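Local coordinates for protein lipopolysaccharide heptosyltransferase 2 (Escherichia coli, PDB 1PSW) that transfers the second heptose of the lipopolysaccharide inner core from ADP-L-glycero-beta-D-manno-heptose to heptosyl-Kdo2-lipid A, at residues S17-R22 and L156-Q161; K195-Y200 and Q325-I330. One frame throughout, in Å; residues are numbered along the deposited sequence.

Contact 1 (S17-R22 and L156-Q161)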
# COMPACT_ATOMS: atom_id res chain seq x y z
N SER A 17 -0.80 3.34 7.14
CA SER A 17 -1.04 3.26 8.57
C SER A 17 0.22 2.85 9.32
O SER A 17 0.31 3.05 10.53
CB SER A 17 -2.19 2.30 8.88
OG SER A 17 -1.86 0.95 8.62
N GLN A 18 1.20 2.30 8.62
CA GLN A 18 2.43 1.92 9.31
C GLN A 18 3.08 3.16 9.91
O GLN A 18 3.77 3.07 10.92
CB GLN A 18 3.42 1.24 8.37
CG GLN A 18 4.58 0.62 9.14
CD GLN A 18 5.72 0.16 8.25
OE1 GLN A 18 6.60 -0.59 8.69
NE2 GLN A 18 5.72 0.61 7.01
N SER A 19 2.88 4.32 9.29
CA SER A 19 3.47 5.55 9.82
C SER A 19 2.95 5.86 11.21
O SER A 19 3.68 6.38 12.06
CB SER A 19 3.18 6.74 8.90
OG SER A 19 3.95 6.64 7.72
N LEU A 20 1.67 5.56 11.46
CA LEU A 20 1.11 5.78 12.78
C LEU A 20 1.79 4.83 13.77
O LEU A 20 2.17 5.25 14.87
CB LEU A 20 -0.41 5.55 12.78
CG LEU A 20 -1.06 5.52 14.17
CD1 LEU A 20 -0.86 6.87 14.87
CD2 LEU A 20 -2.54 5.20 14.04
N TYR A 21 1.93 3.56 13.39
CA TYR A 21 2.56 2.57 14.28
C TYR A 21 4.01 2.96 14.59
O TYR A 21 4.45 2.85 15.74
CB TYR A 21 2.54 1.16 13.66
CG TYR A 21 1.18 0.76 13.08
CD1 TYR A 21 0.00 1.29 13.59
CD2 TYR A 21 1.09 -0.12 12.00
CE1 TYR A 21 -1.24 0.98 13.04
CE2 TYR A 21 -0.14 -0.45 11.44
CZ TYR A 21 -1.30 0.11 11.96
OH TYR A 21 -2.52 -0.16 11.40
N ARG A 22 4.74 3.41 13.58
CA ARG A 22 6.12 3.84 13.77
C ARG A 22 6.16 5.05 14.68
O ARG A 22 7.03 5.17 15.53
CB ARG A 22 6.78 4.19 12.43
CG ARG A 22 7.08 3.01 11.51
CD ARG A 22 8.00 3.45 10.38
NE ARG A 22 9.33 3.78 10.89
CZ ARG A 22 10.25 4.48 10.22
NH1 ARG A 22 9.99 4.94 9.00
NH2 ARG A 22 11.43 4.71 10.77
N LEU A 156 7.89 9.67 10.13
CA LEU A 156 8.29 8.29 9.93
C LEU A 156 7.43 7.68 8.83
O LEU A 156 6.27 7.33 9.05
CB LEU A 156 8.13 7.50 11.23
CG LEU A 156 8.92 8.11 12.39
CD1 LEU A 156 8.77 7.25 13.62
CD2 LEU A 156 10.38 8.25 12.00
N TRP A 157 8.00 7.57 7.63
CA TRP A 157 7.31 7.03 6.47
C TRP A 157 7.20 5.51 6.53
O TRP A 157 7.95 4.86 7.26
CB TRP A 157 8.06 7.39 5.19
CG TRP A 157 7.89 8.80 4.70
CD1 TRP A 157 7.10 9.78 5.25
CD2 TRP A 157 8.46 9.36 3.52
NE1 TRP A 157 7.15 10.91 4.48
CE2 TRP A 157 7.98 10.68 3.41
CE3 TRP A 157 9.34 8.87 2.54
CZ2 TRP A 157 8.34 11.52 2.35
CZ3 TRP A 157 9.70 9.71 1.48
CH2 TRP A 157 9.20 11.02 1.41
N PRO A 158 6.26 4.93 5.77
CA PRO A 158 6.14 3.47 5.79
C PRO A 158 7.49 2.94 5.33
O PRO A 158 8.15 3.57 4.51
CB PRO A 158 5.05 3.19 4.77
CG PRO A 158 4.20 4.44 4.84
CD PRO A 158 5.22 5.53 4.91
N GLN A 159 7.88 1.78 5.84
CA GLN A 159 9.17 1.21 5.49
C GLN A 159 9.14 -0.29 5.72
O GLN A 159 8.72 -0.75 6.78
CB GLN A 159 10.24 1.89 6.34
CG GLN A 159 11.66 1.42 6.11
CD GLN A 159 12.68 2.34 6.79
OE1 GLN A 159 12.59 2.61 7.99
NE2 GLN A 159 13.65 2.81 6.02
N LEU A 160 9.57 -1.04 4.72
CA LEU A 160 9.60 -2.50 4.79
C LEU A 160 10.98 -3.02 4.43
O LEU A 160 11.66 -2.45 3.57
CB LEU A 160 8.57 -3.10 3.82
CG LEU A 160 7.09 -2.80 4.08
CD1 LEU A 160 6.23 -3.37 2.95
CD2 LEU A 160 6.67 -3.38 5.42
N GLN A 161 11.40 -4.10 5.08
CA GLN A 161 12.70 -4.70 4.83
C GLN A 161 12.49 -6.16 4.43
O GLN A 161 11.56 -6.81 4.91
CB GLN A 161 13.57 -4.63 6.09
CG GLN A 161 13.77 -3.21 6.65
CD GLN A 161 14.73 -2.37 5.83
OE1 GLN A 161 15.89 -2.74 5.65
NE2 GLN A 161 14.24 -1.24 5.32
O HOH W 1 11.01 7.46 7.61
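Arg22 lays its long side chain over Leu156 and carries its guanidinium group on to the backbone beyond. The two CB atoms, Arg22 CB and Leu156 CB, lie 3.8 Å apart, and the leucine methyl CD1 rests on the carbonyl oxygen at Arg22 O, 3.3 Å away. Further out the guanidinium is sandwiched. Leu156 CB covers one face near its margin, while Gln159 OE1 sits 3.3 Å above the opposite face, the Gln159 amide turned 38° from the guanidinium plane. The edge is used for a hydrogen bond: Arg22 NH1 donates to Trp157 O over 2.7 Å, with an N-H...O angle of 153° and the acceptor almost exactly in the guanidinium plane. The bend at chi3 brings the group round to this carbonyl. A water bridges the two segments, accepting from both Arg22 NH1 and Trp157 N. Arginine suits the place because its methylenes pack against leucine while its flat head donates to a backbone carbonyl.

The segments belong to a two-domain glycosyltransferase of the GT-B clan, built on two parallel six-stranded sheets. Helix 11-27 follows strand 2-6, one of the two middle strands of the first sheet, and 156-161 is part of the irregular chain that leads toward the second.

One turn earlier on the helix, Ser19 OG donates to Leu156 O over 2.8 Å, meeting a lone pair of that oxygen within the carbonyl plane; Pro158 CD packs 3.3 Å from the same Ser19 OG. A small hydroxyl fits where Val132 and Ile136 of helix 131-137 also press on the serine. Gln18, extended with CG anti to its own N (chi1 -169°), reaches the backbone of Pro158 and Gln159, beside Glu50. Leu160 and Pro158 also touch Met15, earlier on helix 11-27.

Contact 2 (K195-Y200 and Q325-I330)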
# COMPACT_ATOMS: atom_id res chain seq x y z
N LYS A 195 -8.08 4.61 -14.04
CA LYS A 195 -6.74 4.89 -13.54
C LYS A 195 -5.70 3.89 -14.02
O LYS A 195 -4.54 3.95 -13.61
CB LYS A 195 -6.77 4.96 -12.02
CG LYS A 195 -7.68 6.05 -11.51
CD LYS A 195 -7.60 6.24 -10.01
CE LYS A 195 -8.53 7.35 -9.57
NZ LYS A 195 -8.37 7.65 -8.12
N ARG A 196 -6.09 2.98 -14.90
CA ARG A 196 -5.15 1.99 -15.39
C ARG A 196 -4.47 2.33 -16.70
O ARG A 196 -5.10 2.79 -17.65
CB ARG A 196 -5.84 0.63 -15.55
CG ARG A 196 -6.20 -0.05 -14.25
CD ARG A 196 -6.56 -1.51 -14.49
NE ARG A 196 -7.99 -1.75 -14.49
CZ ARG A 196 -8.57 -2.86 -14.94
NH1 ARG A 196 -7.84 -3.85 -15.43
NH2 ARG A 196 -9.90 -2.97 -14.89
N TRP A 197 -3.16 2.13 -16.75
CA TRP A 197 -2.43 2.35 -17.99
C TRP A 197 -2.94 1.17 -18.82
O TRP A 197 -3.12 0.08 -18.29
CB TRP A 197 -0.94 2.23 -17.75
CG TRP A 197 -0.10 2.79 -18.84
CD1 TRP A 197 -0.30 3.96 -19.52
CD2 TRP A 197 1.15 2.26 -19.31
NE1 TRP A 197 0.76 4.20 -20.37
CE2 TRP A 197 1.66 3.18 -20.25
CE3 TRP A 197 1.89 1.12 -18.99
CZ2 TRP A 197 2.87 2.97 -20.92
CZ3 TRP A 197 3.11 0.91 -19.65
CH2 TRP A 197 3.58 1.84 -20.59
N PRO A 198 -3.21 1.38 -20.12
CA PRO A 198 -3.71 0.31 -21.00
C PRO A 198 -2.93 -1.00 -21.02
O PRO A 198 -1.70 -1.01 -21.04
CB PRO A 198 -3.72 0.98 -22.37
CG PRO A 198 -4.02 2.41 -22.04
CD PRO A 198 -3.14 2.67 -20.84
N HIS A 199 -3.67 -2.10 -21.02
CA HIS A 199 -3.06 -3.42 -21.06
C HIS A 199 -2.09 -3.55 -22.24
O HIS A 199 -1.04 -4.19 -22.12
CB HIS A 199 -4.14 -4.52 -21.17
CG HIS A 199 -5.00 -4.41 -22.39
ND1 HIS A 199 -6.09 -3.56 -22.47
CD2 HIS A 199 -4.94 -5.05 -23.59
CE1 HIS A 199 -6.65 -3.67 -23.66
NE2 HIS A 199 -5.98 -4.57 -24.36
N TYR A 200 -2.42 -2.95 -23.38
CA TYR A 200 -1.53 -3.06 -24.53
C TYR A 200 -0.27 -2.22 -24.37
O TYR A 200 0.76 -2.53 -24.97
CB TYR A 200 -2.26 -2.69 -25.82
CG TYR A 200 -3.12 -1.45 -25.73
CD1 TYR A 200 -2.59 -0.19 -25.99
CD2 TYR A 200 -4.47 -1.54 -25.42
CE1 TYR A 200 -3.38 0.95 -25.94
CE2 TYR A 200 -5.27 -0.43 -25.36
CZ TYR A 200 -4.73 0.82 -25.62
OH TYR A 200 -5.54 1.91 -25.57
N GLN A 325 -8.10 8.97 -21.64
CA GLN A 325 -7.19 9.46 -22.67
C GLN A 325 -5.83 9.88 -22.12
O GLN A 325 -4.80 9.69 -22.77
CB GLN A 325 -7.82 10.64 -23.42
CG GLN A 325 -7.09 11.00 -24.70
CD GLN A 325 -7.16 9.88 -25.72
OE1 GLN A 325 -8.25 9.38 -26.02
NE2 GLN A 325 -6.02 9.49 -26.26
N SER A 326 -5.83 10.45 -20.92
CA SER A 326 -4.59 10.92 -20.30
C SER A 326 -3.58 9.80 -20.07
O SER A 326 -2.37 10.05 -20.05
CB SER A 326 -4.89 11.64 -18.98
OG SER A 326 -5.50 10.78 -18.03
N LEU A 327 -4.06 8.58 -19.88
CA LEU A 327 -3.18 7.43 -19.67
C LEU A 327 -2.85 6.78 -21.01
O LEU A 327 -1.74 6.30 -21.22
CB LEU A 327 -3.84 6.42 -18.72
CG LEU A 327 -3.54 6.70 -17.23
CD1 LEU A 327 -4.50 5.95 -16.33
CD2 LEU A 327 -2.10 6.29 -16.94
N ILE A 328 -3.82 6.77 -21.92
CA ILE A 328 -3.60 6.23 -23.24
C ILE A 328 -2.49 7.05 -23.90
O ILE A 328 -1.65 6.51 -24.62
CB ILE A 328 -4.89 6.30 -24.10
CG1 ILE A 328 -5.90 5.28 -23.57
CG2 ILE A 328 -4.57 6.03 -25.56
CD1 ILE A 328 -7.30 5.42 -24.14
N ASP A 329 -2.46 8.36 -23.63
CA ASP A 329 -1.45 9.24 -24.23
C ASP A 329 -0.04 9.07 -23.68
O ASP A 329 0.91 9.63 -24.22
CB ASP A 329 -1.88 10.70 -24.11
CG ASP A 329 -3.04 11.05 -25.04
OD1 ASP A 329 -3.34 10.22 -25.93
OD2 ASP A 329 -3.64 12.13 -24.89
N ILE A 330 0.12 8.31 -22.59
CA ILE A 330 1.46 8.07 -22.06
C ILE A 330 2.02 6.87 -22.82
O ILE A 330 1.56 5.75 -22.64
CB ILE A 330 1.42 7.77 -20.55
CG1 ILE A 330 1.02 9.02 -19.77
CG2 ILE A 330 2.80 7.28 -20.08
CD1 ILE A 330 1.00 8.85 -18.26
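Trp197 presents the pyrrole edge of its indole to the backbone carbonyls of Leu327 and Ile330. Trp197 NE1 donates to Ile330 O over 2.9 Å at an N-H...O angle of 148°; the oxygen lies near the ring plane, although the donor approaches tilted from the carbonyl plane. Beside it, Trp197 CD1 comes within 3.2 Å of Leu327 O, so two backbone oxygens line the same edge. Leu327 O also accepts from Ile330 N, the turn that sets this pair of carbonyls side by side. With CG anti to the backbone N (chi1 -164°), the indole extends across to them.

Leu327 packs against the backbone of Lys195 and the indole: Leu327 CD1 lies 3.3 Å from Lys195 C, and Leu327 CD2 is 3.9 Å from Trp197 CD1. Ile330 adds CB and CG2 near the indole nitrogen. A phenylalanine in place of Trp197 would probably leave Ile330 O without this N-H donor and open a gap beside Ile330.

Pro198, at the N-cap position of helix 199-211, sets Pro198 CG 3.8 Å from Ile328 CG1, the two side chains crossing at about a right angle. Its rigid ring also lies under a face of Tyr200, whose hydroxyl, Tyr200 OH, comes to Ile328 CG1 at the surface. On the other segment, Gln325 NE2 bonds Asp329 OD1 and ties together the two ends of that turn.

In the second layer, Asn268 accepts from Trp197 N, and His201 donates to Ile328 O. Tyr202 meets the indole edge-to-face, Leu286 of strand 283-287 touches both Trp197 and Leu327, and Val335 of helix 332-347 packs against Trp197 and Ile330.

The two contacts lie on opposite sides of the chain's centre, with their own centres 31 Å apart and nearest atoms about 18 Å from each other, so they do not touch. In sequence they follow in series: contact 1 is closed before contact 2 opens. Contact 1, whose centre lies about 11 Å from the chain's centre, joins a helix beside the first parallel sheet to the chain running toward the second, where Leu160 bonds through its backbone with Ala278. Contact 2, its centre about 21 Å from the chain's centre, lies wholly with the second sheet. In GT-B enzymes the substrates generally bind in the cleft between the two domains, as is probably the case here.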